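Local coordinates for penicillin-binding protein 2 (Pbp2) (Helicobacter pylori, PDB 5LP5) that probably cross-links peptidoglycan peptides as a penicillin-binding transpeptidase serving cell shape, and forms a complex with MreC, at residues F321-H326 with S384-E389; V313-G318 with L445-L450; M43-F48 with N214-T219; V50-N55 with P147-Y152. All coordinates share one frame; numbering follows the deposited sequence.

How the interactions relate
Interactions 1 and 2 lie in the transpeptidase domain and share helix 314-324: interaction 2 meets its first turn in the buried core, interaction 1 its far end, where burial is only partial. Their centres are 12 Å apart, and T386 of interaction 1 packs against G316 O of interaction 2. Interactions 3 and 4 sit on the other side of the chain's centre, in the N-terminal part, and both come close to MreC; the segments 43-48 and 50-55 almost follow each other in sequence. Interaction 3 is a surface contact with one long salt bridge across it, interaction 4 a buried one of arginine-to-carbonyl and threonine-to-aspartate bonds. Each helix pair turns on one hydroxyl, threonine or tyrosine.

Interaction 1 of 4, residues F321-H326 with S384-E389; sequences FLENLH and SKTLRE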
loop_
_atom_site.group_PDB
_atom_site.type_symbol
_atom_site.label_atom_id
_atom_site.label_comp_id
_atom_site.label_asym_id
_atom_site.label_seq_id
_atom_site.Cartn_x
_atom_site.Cartn_y
_atom_site.Cartn_z
ATOM N N PHE A 321 28.266 -8.509 -45.990
ATOM C CA PHE A 321 29.172 -8.996 -47.033
ATOM C C PHE A 321 28.389 -9.698 -48.126
ATOM O O PHE A 321 28.483 -9.351 -49.312
ATOM C CB PHE A 321 30.190 -10.003 -46.483
ATOM C CG PHE A 321 31.199 -9.420 -45.539
ATOM C CD1 PHE A 321 31.473 -8.057 -45.515
ATOM C CD2 PHE A 321 31.918 -10.257 -44.702
ATOM C CE1 PHE A 321 32.426 -7.552 -44.653
ATOM C CE2 PHE A 321 32.875 -9.756 -43.840
ATOM C CZ PHE A 321 33.130 -8.403 -43.815
ATOM N N LEU A 322 27.620 -10.699 -47.708
ATOM C CA LEU A 322 26.868 -11.542 -48.628
ATOM C C LEU A 322 25.899 -10.727 -49.450
ATOM O O LEU A 322 25.563 -11.095 -50.575
ATOM C CB LEU A 322 26.080 -12.590 -47.853
ATOM C CG LEU A 322 26.869 -13.603 -47.041
ATOM C CD1 LEU A 322 25.927 -14.331 -46.089
ATOM C CD2 LEU A 322 27.565 -14.571 -47.974
ATOM N N GLU A 323 25.432 -9.630 -48.873
ATOM C CA GLU A 323 24.428 -8.804 -49.505
ATOM C C GLU A 323 25.041 -7.858 -50.547
ATOM O O GLU A 323 24.466 -7.640 -51.621
ATOM C CB GLU A 323 23.706 -8.029 -48.413
ATOM C CG GLU A 323 22.584 -7.124 -48.865
ATOM C CD GLU A 323 21.849 -6.534 -47.686
ATOM O OE1 GLU A 323 22.297 -6.732 -46.532
ATOM O OE2 GLU A 323 20.830 -5.865 -47.927
ATOM N N ASN A 324 26.227 -7.333 -50.239
ATOM C CA ASN A 324 26.808 -6.238 -51.007
ATOM C C ASN A 324 27.922 -6.659 -51.962
ATOM O O ASN A 324 28.181 -5.979 -52.961
ATOM C CB ASN A 324 27.309 -5.174 -50.038
ATOM C CG ASN A 324 26.172 -4.441 -49.353
ATOM O OD1 ASN A 324 25.351 -3.809 -50.018
ATOM N ND2 ASN A 324 26.105 -4.536 -48.021
ATOM N N LEU A 325 28.576 -7.776 -51.649
ATOM C CA LEU A 325 29.686 -8.269 -52.453
ATOM C C LEU A 325 29.194 -9.369 -53.403
ATOM O O LEU A 325 28.001 -9.685 -53.425
ATOM C CB LEU A 325 30.801 -8.782 -51.535
ATOM C CG LEU A 325 31.345 -7.804 -50.480
ATOM C CD1 LEU A 325 32.472 -8.433 -49.679
ATOM C CD2 LEU A 325 31.824 -6.497 -51.101
ATOM N N HIS A 326 30.110 -9.923 -54.199
ATOM C CA HIS A 326 29.834 -11.095 -55.045
ATOM C C HIS A 326 30.456 -12.351 -54.442
ATOM O O HIS A 326 31.437 -12.887 -54.976
ATOM C CB HIS A 326 30.410 -10.897 -56.448
ATOM C CG HIS A 326 29.800 -9.760 -57.199
ATOM N ND1 HIS A 326 30.218 -8.455 -57.046
ATOM C CD2 HIS A 326 28.818 -9.737 -58.129
ATOM C CE1 HIS A 326 29.515 -7.676 -57.849
ATOM N NE2 HIS A 326 28.659 -8.430 -58.516
ATOM N N SER A 384 27.497 -0.211 -42.428
ATOM C CA SER A 384 26.801 0.454 -41.336
ATOM C C SER A 384 25.290 0.408 -41.541
ATOM O O SER A 384 24.536 0.343 -40.579
ATOM C CB SER A 384 27.270 1.893 -41.189
ATOM O OG SER A 384 26.771 2.684 -42.236
ATOM N N LYS A 385 24.847 0.443 -42.792
ATOM C CA LYS A 385 23.428 0.285 -43.080
ATOM C C LYS A 385 22.912 -1.071 -42.587
ATOM O O LYS A 385 21.893 -1.146 -41.919
ATOM C CB LYS A 385 23.146 0.439 -44.579
ATOM C CG LYS A 385 21.650 0.441 -44.900
ATOM C CD LYS A 385 21.349 0.905 -46.309
ATOM C CE LYS A 385 19.855 1.084 -46.523
ATOM N NZ LYS A 385 19.589 1.602 -47.896
ATOM N N THR A 386 23.613 -2.139 -42.926
ATOM C CA THR A 386 23.215 -3.477 -42.495
ATOM C C THR A 386 23.212 -3.581 -40.954
ATOM O O THR A 386 22.223 -4.027 -40.362
ATOM C CB THR A 386 24.108 -4.566 -43.152
ATOM O OG1 THR A 386 23.860 -4.609 -44.566
ATOM C CG2 THR A 386 23.828 -5.935 -42.589
ATOM N N LEU A 387 24.293 -3.153 -40.304
ATOM C CA LEU A 387 24.362 -3.162 -38.835
ATOM C C LEU A 387 23.215 -2.374 -38.177
ATOM O O LEU A 387 22.656 -2.795 -37.174
ATOM C CB LEU A 387 25.696 -2.582 -38.359
ATOM C CG LEU A 387 26.935 -3.423 -38.625
ATOM C CD1 LEU A 387 28.202 -2.583 -38.585
ATOM C CD2 LEU A 387 27.016 -4.565 -37.621
ATOM N N ARG A 388 22.887 -1.215 -38.736
ATOM C CA ARG A 388 21.812 -0.364 -38.223
ATOM C C ARG A 388 20.441 -0.939 -38.544
ATOM O O ARG A 388 19.474 -0.675 -37.844
ATOM C CB ARG A 388 21.916 1.044 -38.812
ATOM C CG ARG A 388 22.971 1.937 -38.148
ATOM C CD ARG A 388 22.967 3.369 -38.688
ATOM N NE ARG A 388 21.678 4.014 -38.420
ATOM C CZ ARG A 388 21.395 4.827 -37.395
ATOM N NH1 ARG A 388 22.319 5.168 -36.505
ATOM N NH2 ARG A 388 20.158 5.308 -37.267
ATOM N N GLU A 389 20.352 -1.717 -39.608
ATOM C CA GLU A 389 19.112 -2.411 -39.937
ATOM C C GLU A 389 18.823 -3.542 -38.973
ATOM O O GLU A 389 17.661 -3.819 -38.716
ATOM C CB GLU A 389 19.157 -2.971 -41.360
ATOM C CG GLU A 389 18.879 -1.941 -42.434
ATOM C CD GLU A 389 19.139 -2.457 -43.843
ATOM O OE1 GLU A 389 19.490 -3.652 -43.996
ATOM O OE2 GLU A 389 18.982 -1.653 -44.799
#
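E323 reaches across from the last turn of helix 314-324 to T386 on helix 380-389. CB leaves the backbone in the direction of the other helix. The next atom, CG, lies anti to the backbone N (chi1 -179°), and the chain stays extended beyond it, which carries the carboxylate towards T386. CD is already 4.2 Å from T386 OG1. At the tip the two oxygens have different surroundings. OE1 is 3.3 Å from T386 OG1, at weak hydrogen-bond distance, while OE2 lies 4.7 Å from E389 OE1. Two like charges that close would probably raise the proton affinity of one or both, although E389 OE1 is also hydrogen-bonded by Q477 NE2.

Both helices belong to the helical part of the transpeptidase domain, and the contact joins them near their C-terminal ends: L325 is the first residue to leave helical geometry after 314-324. On the E323 side, helix 475-493 covers the chain through F476 and Q477.

T386 answers with its hydroxyl. OG1 stands beside its own backbone N, anti to the carbonyl carbon, and E323 and T386 run past each other in opposite directions. S320 OG, one turn back on the helix that carries E323, is the other candidate for a weak bond, and the threonine's single proton can go to only one of the two. N324 adds a looser neighbour, with ND2 4.1 Å from T386 OG1; that amide nitrogen makes a weak hydrogen bond to S320 O within its own helix.

Interaction 2 of 4, residues V313-G318 with L445-L450; sequences VKMGVG and LAYTGL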
loop_
_atom_site.group_PDB
_atom_site.type_symbol
_atom_site.label_atom_id
_atom_site.label_comp_id
_atom_site.label_asym_id
_atom_site.label_seq_id
_atom_site.Cartn_x
_atom_site.Cartn_y
_atom_site.Cartn_z
ATOM N N VAL A 313 28.791 -8.954 -33.220
ATOM C CA VAL A 313 28.293 -8.299 -34.422
ATOM C C VAL A 313 28.546 -9.105 -35.701
ATOM O O VAL A 313 27.955 -8.813 -36.751
ATOM C CB VAL A 313 28.943 -6.916 -34.598
ATOM C CG1 VAL A 313 28.756 -6.069 -33.343
ATOM C CG2 VAL A 313 30.424 -7.053 -34.940
ATOM N N LYS A 314 29.406 -10.120 -35.610
ATOM C CA LYS A 314 29.987 -10.757 -36.792
ATOM C C LYS A 314 28.978 -11.331 -37.768
ATOM O O LYS A 314 29.196 -11.256 -38.977
ATOM C CB LYS A 314 31.008 -11.821 -36.397
ATOM C CG LYS A 314 32.363 -11.212 -36.102
ATOM C CD LYS A 314 33.374 -12.196 -35.535
ATOM C CE LYS A 314 34.684 -11.464 -35.259
ATOM N NZ LYS A 314 35.731 -12.339 -34.688
ATOM N N MET A 315 27.877 -11.889 -37.266
ATOM C CA MET A 315 26.850 -12.400 -38.169
ATOM C C MET A 315 26.057 -11.259 -38.851
ATOM O O MET A 315 25.525 -11.428 -39.958
ATOM C CB MET A 315 25.942 -13.462 -37.494
ATOM C CG MET A 315 25.402 -13.193 -36.083
ATOM S SD MET A 315 26.416 -13.602 -34.630
ATOM C CE MET A 315 27.091 -15.152 -35.164
ATOM N N GLY A 316 26.007 -10.096 -38.210
ATOM C CA GLY A 316 25.460 -8.896 -38.851
ATOM C C GLY A 316 26.379 -8.360 -39.935
ATOM O O GLY A 316 25.922 -7.936 -40.999
ATOM N N VAL A 317 27.678 -8.393 -39.653
ATOM C CA VAL A 317 28.722 -7.977 -40.600
ATOM C C VAL A 317 28.755 -8.922 -41.815
ATOM O O VAL A 317 28.723 -8.492 -42.967
ATOM C CB VAL A 317 30.119 -7.975 -39.916
ATOM C CG1 VAL A 317 31.216 -7.601 -40.898
ATOM C CG2 VAL A 317 30.147 -7.032 -38.722
ATOM N N GLY A 318 28.829 -10.217 -41.532
ATOM C CA GLY A 318 28.770 -11.240 -42.561
ATOM C C GLY A 318 27.554 -11.063 -43.441
ATOM O O GLY A 318 27.656 -11.158 -44.662
ATOM N N LEU A 445 20.493 -8.210 -27.544
ATOM C CA LEU A 445 19.363 -9.122 -27.343
ATOM C C LEU A 445 18.344 -9.070 -28.475
ATOM O O LEU A 445 17.935 -10.132 -28.993
ATOM C CB LEU A 445 18.660 -8.799 -26.018
ATOM C CG LEU A 445 17.364 -9.557 -25.707
ATOM C CD1 LEU A 445 17.622 -10.968 -25.216
ATOM C CD2 LEU A 445 16.553 -8.797 -24.683
ATOM N N ALA A 446 17.899 -7.862 -28.835
ATOM C CA ALA A 446 16.925 -7.716 -29.910
ATOM C C ALA A 446 17.518 -8.265 -31.211
ATOM O O ALA A 446 16.861 -8.991 -31.980
ATOM C CB ALA A 446 16.532 -6.261 -30.079
ATOM N N TYR A 447 18.769 -7.896 -31.431
ATOM C CA TYR A 447 19.554 -8.348 -32.570
ATOM C C TYR A 447 19.616 -9.868 -32.632
ATOM O O TYR A 447 19.330 -10.460 -33.677
ATOM C CB TYR A 447 20.963 -7.705 -32.467
ATOM C CG TYR A 447 22.117 -8.385 -33.170
ATOM C CD1 TYR A 447 22.197 -8.433 -34.559
ATOM C CD2 TYR A 447 23.163 -8.920 -32.431
ATOM C CE1 TYR A 447 23.275 -9.029 -35.197
ATOM C CE2 TYR A 447 24.241 -9.519 -33.047
ATOM C CZ TYR A 447 24.303 -9.573 -34.433
ATOM O OH TYR A 447 25.408 -10.154 -35.025
ATOM N N THR A 448 19.972 -10.507 -31.518
ATOM C CA THR A 448 20.027 -11.976 -31.459
ATOM C C THR A 448 18.669 -12.669 -31.790
ATOM O O THR A 448 18.646 -13.718 -32.433
ATOM C CB THR A 448 20.504 -12.441 -30.073
ATOM O OG1 THR A 448 21.749 -11.809 -29.766
ATOM C CG2 THR A 448 20.649 -13.955 -30.029
ATOM N N GLY A 449 17.560 -12.081 -31.347
ATOM C CA GLY A 449 16.241 -12.614 -31.644
ATOM C C GLY A 449 15.751 -12.312 -33.058
ATOM O O GLY A 449 14.807 -12.944 -33.538
ATOM N N LEU A 450 16.357 -11.326 -33.717
ATOM C CA LEU A 450 16.122 -11.118 -35.144
ATOM C C LEU A 450 16.771 -12.231 -35.972
ATOM O O LEU A 450 16.160 -12.774 -36.902
ATOM C CB LEU A 450 16.648 -9.759 -35.599
ATOM C CG LEU A 450 16.560 -9.455 -37.101
ATOM C CD1 LEU A 450 15.135 -9.515 -37.605
ATOM C CD2 LEU A 450 17.133 -8.081 -37.398
#
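The ring of Y447 comes at helix 314-324 hydroxyl first, with G316 N at its edge, close to the ring plane. M315 CG and V313 CA approach obliquely, and beyond the two segments the ring also meets that of F392. G316 has no side chain, and the end of the tyrosine comes right up to the main chain; OH is where nearly everything converges.

G316 N gives a hydrogen bond to Y447 OH at 3.2 Å; it is clearly bent, with an angle of 137° at the hydrogen. The same N-H makes a weak bond to V313 O inside the first turn, so its hydrogen is divided between the two oxygens. Y447 OH has a stronger partner in V312 O, just before the segment, so the phenol oxygen both receives from and gives to the backbone of this turn.

M315 supplies the apolar side. Its CG sits between the backbone N and the carbonyl carbon (chi1 45°), which brings it to 4.1 Å from Y447 CZ, and the bend at chi2 leaves SD 3.6 Å from Y447 OH. L484 and M488 of helix 475-493 cover the methionine from elsewhere.

The axes of the short helical segments are 11.3 Å apart and cross at 55°, wide enough for a whole ring to bridge them. The turn that Y447 grips includes K314, which forms a salt bridge with D368 and a weak hydrogen bond with S311 OG; S311 and K314 fit the SxxK motif found at a helix start in penicillin-binding transpeptidase domains.

Interaction 3 of 4, residues M43-F48 with N214-T219; sequences MTKKEF and NQELAT
K45 carries this contact, touching N214 with its aliphatic chain and E216 with its charged end. The ionic part comes first. K45 NZ forms a long salt bridge with E216 OE2, at 3.9 Å, and another long one within its own strand, 3.6 Å to E47 OE1, making a small network of one lysine and two glutamates. CG of the lysine is anti to the backbone N (chi1 -180°), and a bend at the last torsion turns NZ aside; E216 bends at chi2, and the two chains meet obliquely.

The van der Waals part is smaller: K45 CD lies 3.8 Å from N214 OD1, the asparagine crossing the lysine chain at about a right angle.

The backbones themselves do not pair. In this three-stranded antiparallel sheet, 43-49 and 216-223 are the outer strands and 204-210 runs between them, so K45 and E216 meet over M208 of the middle strand. F174 of the MreC chain packs on Q215 and E216.

E47 OE1 and E216 OE2 are only 4.7 Å apart, and the ammonium group they share probably offsets their mutual repulsion, although bonds this long suggest a soft link across the sheet surface.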
loop_
_atom_site.group_PDB
_atom_site.type_symbol
_atom_site.label_atom_id
_atom_site.label_comp_id
_atom_site.label_asym_id
_atom_site.label_seq_id
_atom_site.Cartn_x
_atom_site.Cartn_y
_atom_site.Cartn_z
ATOM N N MET A 43 -24.135 26.364 2.806
ATOM C CA MET A 43 -22.870 26.223 2.104
ATOM C C MET A 43 -22.490 24.745 1.951
ATOM O O MET A 43 -22.980 23.892 2.683
ATOM C CB MET A 43 -21.770 26.962 2.867
ATOM C CG MET A 43 -21.453 26.375 4.238
ATOM S SD MET A 43 -19.974 27.083 5.013
ATOM C CE MET A 43 -18.695 26.954 3.754
ATOM N N THR A 44 -21.573 24.471 1.024
ATOM C CA THR A 44 -21.178 23.106 0.667
ATOM C C THR A 44 -19.726 22.801 1.030
ATOM O O THR A 44 -19.006 23.665 1.529
ATOM C CB THR A 44 -21.349 22.878 -0.843
ATOM O OG1 THR A 44 -20.305 23.551 -1.564
ATOM C CG2 THR A 44 -22.723 23.385 -1.319
ATOM N N LYS A 45 -19.304 21.570 0.769
ATOM C CA LYS A 45 -17.991 21.074 1.215
ATOM C C LYS A 45 -17.488 19.949 0.304
ATOM O O LYS A 45 -18.232 19.036 -0.017
ATOM C CB LYS A 45 -18.110 20.556 2.655
ATOM C CG LYS A 45 -16.825 20.021 3.249
ATOM C CD LYS A 45 -17.108 19.175 4.486
ATOM C CE LYS A 45 -16.034 18.111 4.672
ATOM N NZ LYS A 45 -16.593 16.887 5.287
ATOM N N LYS A 46 -16.215 20.009 -0.075
ATOM C CA LYS A 46 -15.598 19.058 -1.027
ATOM C C LYS A 46 -14.631 18.098 -0.344
ATOM O O LYS A 46 -14.010 18.413 0.660
ATOM C CB LYS A 46 -14.851 19.835 -2.105
ATOM C CG LYS A 46 -14.448 19.035 -3.319
ATOM C CD LYS A 46 -14.027 19.952 -4.467
ATOM C CE LYS A 46 -13.867 19.189 -5.788
ATOM N NZ LYS A 46 -13.157 19.940 -6.864
ATOM N N GLU A 47 -14.507 16.916 -0.907
ATOM C CA GLU A 47 -13.661 15.890 -0.331
ATOM C C GLU A 47 -13.164 15.002 -1.444
ATOM O O GLU A 47 -13.965 14.383 -2.146
ATOM C CB GLU A 47 -14.448 15.064 0.681
ATOM C CG GLU A 47 -13.592 14.212 1.599
ATOM C CD GLU A 47 -14.210 14.073 2.985
ATOM O OE1 GLU A 47 -15.456 14.213 3.111
ATOM O OE2 GLU A 47 -13.446 13.834 3.952
ATOM N N PHE A 48 -11.848 14.957 -1.628
ATOM C CA PHE A 48 -11.284 14.152 -2.701
ATOM C C PHE A 48 -11.210 12.683 -2.301
ATOM O O PHE A 48 -11.003 12.351 -1.141
ATOM C CB PHE A 48 -9.896 14.647 -3.082
ATOM C CG PHE A 48 -9.890 15.995 -3.713
ATOM C CD1 PHE A 48 -10.271 16.158 -5.027
ATOM C CD2 PHE A 48 -9.499 17.101 -2.990
ATOM C CE1 PHE A 48 -10.276 17.404 -5.611
ATOM C CE2 PHE A 48 -9.487 18.350 -3.566
ATOM C CZ PHE A 48 -9.880 18.503 -4.882
ATOM N N ASN A 214 -20.470 21.828 10.697
ATOM C CA ASN A 214 -19.662 21.232 9.623
ATOM C C ASN A 214 -19.790 19.705 9.554
ATOM O O ASN A 214 -18.824 18.985 9.304
ATOM C CB ASN A 214 -18.195 21.675 9.685
ATOM C CG ASN A 214 -17.457 21.451 8.356
ATOM O OD1 ASN A 214 -18.018 21.612 7.270
ATOM N ND2 ASN A 214 -16.192 21.072 8.444
ATOM N N GLN A 215 -21.014 19.231 9.733
ATOM C CA GLN A 215 -21.315 17.818 9.574
ATOM C C GLN A 215 -21.953 17.581 8.210
ATOM O O GLN A 215 -22.428 18.517 7.563
ATOM C CB GLN A 215 -22.254 17.344 10.675
ATOM C CG GLN A 215 -21.869 17.830 12.060
ATOM C CD GLN A 215 -22.462 16.981 13.144
ATOM O OE1 GLN A 215 -22.213 15.784 13.182
ATOM N NE2 GLN A 215 -23.246 17.587 14.031
ATOM N N GLU A 216 -21.964 16.322 7.788
ATOM C CA GLU A 216 -22.401 15.963 6.447
ATOM C C GLU A 216 -23.904 15.767 6.403
ATOM O O GLU A 216 -24.487 15.171 7.306
ATOM C CB GLU A 216 -21.697 14.685 5.974
ATOM C CG GLU A 216 -20.187 14.816 5.862
ATOM C CD GLU A 216 -19.428 14.182 7.014
ATOM O OE1 GLU A 216 -19.939 14.140 8.160
ATOM O OE2 GLU A 216 -18.300 13.721 6.758
ATOM N N LEU A 217 -24.520 16.284 5.347
ATOM C CA LEU A 217 -25.936 16.051 5.071
ATOM C C LEU A 217 -26.030 15.276 3.743
ATOM O O LEU A 217 -25.384 14.226 3.586
ATOM C CB LEU A 217 -26.699 17.381 5.029
ATOM C CG LEU A 217 -26.597 18.232 6.308
ATOM C CD1 LEU A 217 -27.111 19.647 6.083
ATOM C CD2 LEU A 217 -27.342 17.583 7.462
ATOM N N ALA A 218 -26.812 15.776 2.791
ATOM C CA ALA A 218 -26.913 15.123 1.493
ATOM C C ALA A 218 -25.591 15.174 0.722
ATOM O O ALA A 218 -24.857 16.160 0.779
ATOM C CB ALA A 218 -28.020 15.763 0.670
ATOM N N THR A 219 -25.287 14.098 0.006
ATOM C CA THR A 219 -24.280 14.130 -1.044
ATOM C C THR A 219 -24.919 14.841 -2.228
ATOM O O THR A 219 -26.000 14.483 -2.657
ATOM C CB THR A 219 -23.859 12.708 -1.445
ATOM O OG1 THR A 219 -23.351 12.015 -0.299
ATOM C CG2 THR A 219 -22.783 12.737 -2.467
#

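Interaction 4 of 4, residues V50-N55 with P147-Y152; sequences VPTRGN and PLDKRY
R151 reaches G54 by bending: CG is anti to its backbone N, but chi2 of 68° swings the chain round until the guanidinium arrives at the loop 50-55. R53 does the reverse, running extended from CG to NE (chi1 -176°) across R151. This joins the loop between strands 43-49 and 56-57 to strand 144-152 of the mixed sheet in the dimerisation domain.

NH1 and NH2 of R151 both bond to G54 O end-on, each at 2.9 Å, and the oxygen lies in the guanidinium plane. NH2 lies almost on the line of the carbonyl bond, though its N-H is bent, whereas NH1 comes from above the carbonyl plane.

The two guanidinium planes are 89° apart. R53 NE lies over one face of R151, towards its rim and 3.6 Å from NH2, while R151 NH2 sits at the edge of R53. The pair gathers round E192, whose two oxygens form salt bridges with R53 NH2 and R151 NE, probably balancing the charge.

Further along, Y220 and T221 of the MreC chain pack on T52 and D149. There T52 OG1 donates to D149 OD2 at 2.7 Å, meeting the carboxylate on its syn side and somewhat out of its plane.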
loop_
_atom_site.group_PDB
_atom_site.type_symbol
_atom_site.label_atom_id
_atom_site.label_comp_id
_atom_site.label_asym_id
_atom_site.label_seq_id
_atom_site.Cartn_x
_atom_site.Cartn_y
_atom_site.Cartn_z
ATOM N N VAL A 50 -9.058 9.575 -3.127
ATOM C CA VAL A 50 -7.734 9.354 -3.711
ATOM C C VAL A 50 -7.395 7.874 -3.739
ATOM O O VAL A 50 -7.169 7.295 -2.695
ATOM C CB VAL A 50 -6.639 10.066 -2.876
ATOM C CG1 VAL A 50 -5.305 9.990 -3.601
ATOM C CG2 VAL A 50 -7.023 11.505 -2.551
ATOM N N PRO A 51 -7.297 7.272 -4.927
ATOM C CA PRO A 51 -7.122 5.820 -4.966
ATOM C C PRO A 51 -5.748 5.371 -4.556
ATOM O O PRO A 51 -4.809 6.117 -4.695
ATOM C CB PRO A 51 -7.386 5.469 -6.431
ATOM C CG PRO A 51 -7.014 6.707 -7.185
ATOM C CD PRO A 51 -7.302 7.868 -6.273
ATOM N N THR A 52 -5.652 4.154 -4.038
ATOM C CA THR A 52 -4.394 3.598 -3.540
ATOM C C THR A 52 -3.533 3.263 -4.739
ATOM O O THR A 52 -4.041 2.771 -5.746
ATOM C CB THR A 52 -4.649 2.338 -2.655
ATOM O OG1 THR A 52 -3.470 2.008 -1.902
ATOM C CG2 THR A 52 -5.081 1.126 -3.492
ATOM N N ARG A 53 -2.240 3.547 -4.654
ATOM C CA ARG A 53 -1.355 3.323 -5.812
ATOM C C ARG A 53 -1.312 1.870 -6.203
ATOM O O ARG A 53 -1.167 1.010 -5.345
ATOM C CB ARG A 53 0.063 3.827 -5.572
ATOM C CG ARG A 53 0.953 3.698 -6.798
ATOM C CD ARG A 53 2.332 4.312 -6.570
ATOM N NE ARG A 53 3.213 4.053 -7.710
ATOM C CZ ARG A 53 3.447 4.905 -8.705
ATOM N NH1 ARG A 53 2.902 6.120 -8.710
ATOM N NH2 ARG A 53 4.250 4.537 -9.689
ATOM N N GLY A 54 -1.436 1.616 -7.505
ATOM C CA GLY A 54 -1.599 0.254 -8.045
ATOM C C GLY A 54 -0.450 -0.703 -7.760
ATOM O O GLY A 54 0.708 -0.296 -7.658
ATOM N N ASN A 55 -0.781 -1.987 -7.638
ATOM C CA ASN A 55 0.221 -3.023 -7.392
ATOM C C ASN A 55 0.949 -3.387 -8.669
ATOM O O ASN A 55 0.363 -3.361 -9.756
ATOM C CB ASN A 55 -0.423 -4.300 -6.864
ATOM C CG ASN A 55 -0.907 -4.177 -5.441
ATOM O OD1 ASN A 55 -0.471 -3.316 -4.682
ATOM N ND2 ASN A 55 -1.826 -5.057 -5.067
ATOM N N PRO A 147 -4.569 6.790 8.987
ATOM C CA PRO A 147 -3.992 5.782 8.103
ATOM C C PRO A 147 -3.349 6.388 6.860
ATOM O O PRO A 147 -3.949 7.238 6.197
ATOM C CB PRO A 147 -5.203 4.938 7.717
ATOM C CG PRO A 147 -6.337 5.891 7.764
ATOM C CD PRO A 147 -6.031 6.881 8.847
ATOM N N LEU A 148 -2.133 5.946 6.565
ATOM C CA LEU A 148 -1.356 6.383 5.402
ATOM C C LEU A 148 -0.818 5.170 4.650
ATOM O O LEU A 148 -0.677 4.093 5.213
ATOM C CB LEU A 148 -0.142 7.211 5.841
ATOM C CG LEU A 148 -0.334 8.417 6.743
ATOM C CD1 LEU A 148 1.024 8.880 7.258
ATOM C CD2 LEU A 148 -1.049 9.532 6.000
ATOM N N ASP A 149 -0.474 5.368 3.384
ATOM C CA ASP A 149 0.196 4.357 2.580
ATOM C C ASP A 149 1.698 4.602 2.475
ATOM O O ASP A 149 2.138 5.721 2.312
ATOM C CB ASP A 149 -0.398 4.314 1.165
ATOM C CG ASP A 149 -1.513 3.308 1.037
ATOM O OD1 ASP A 149 -1.552 2.392 1.900
ATOM O OD2 ASP A 149 -2.335 3.428 0.084
ATOM N N LYS A 150 2.467 3.531 2.558
ATOM C CA LYS A 150 3.895 3.562 2.319
ATOM C C LYS A 150 4.199 2.486 1.296
ATOM O O LYS A 150 3.769 1.363 1.458
ATOM C CB LYS A 150 4.646 3.298 3.626
ATOM C CG LYS A 150 5.876 2.434 3.508
ATOM C CD LYS A 150 6.576 2.345 4.858
ATOM C CE LYS A 150 7.003 0.925 5.167
ATOM N NZ LYS A 150 7.987 0.932 6.264
ATOM N N ARG A 151 4.908 2.814 0.228
ATOM C CA ARG A 151 5.215 1.842 -0.805
ATOM C C ARG A 151 6.103 0.769 -0.201
ATOM O O ARG A 151 6.869 1.016 0.745
ATOM C CB ARG A 151 5.916 2.521 -1.987
ATOM C CG ARG A 151 5.905 1.738 -3.303
ATOM C CD ARG A 151 4.498 1.641 -3.898
ATOM N NE ARG A 151 4.492 1.295 -5.329
ATOM C CZ ARG A 151 3.426 0.843 -5.993
ATOM N NH1 ARG A 151 2.260 0.698 -5.377
ATOM N NH2 ARG A 151 3.512 0.536 -7.283
ATOM N N TYR A 152 5.991 -0.434 -0.746
ATOM C CA TYR A 152 6.741 -1.586 -0.243
ATOM C C TYR A 152 7.115 -2.567 -1.356
ATOM O O TYR A 152 6.267 -3.025 -2.110
ATOM C CB TYR A 152 5.928 -2.305 0.832
ATOM C CG TYR A 152 6.648 -3.476 1.459
ATOM C CD1 TYR A 152 7.775 -3.287 2.270
ATOM C CD2 TYR A 152 6.214 -4.769 1.233
ATOM C CE1 TYR A 152 8.445 -4.364 2.827
ATOM C CE2 TYR A 152 6.858 -5.848 1.798
ATOM C CZ TYR A 152 7.970 -5.649 2.588
ATOM O OH TYR A 152 8.603 -6.747 3.116
#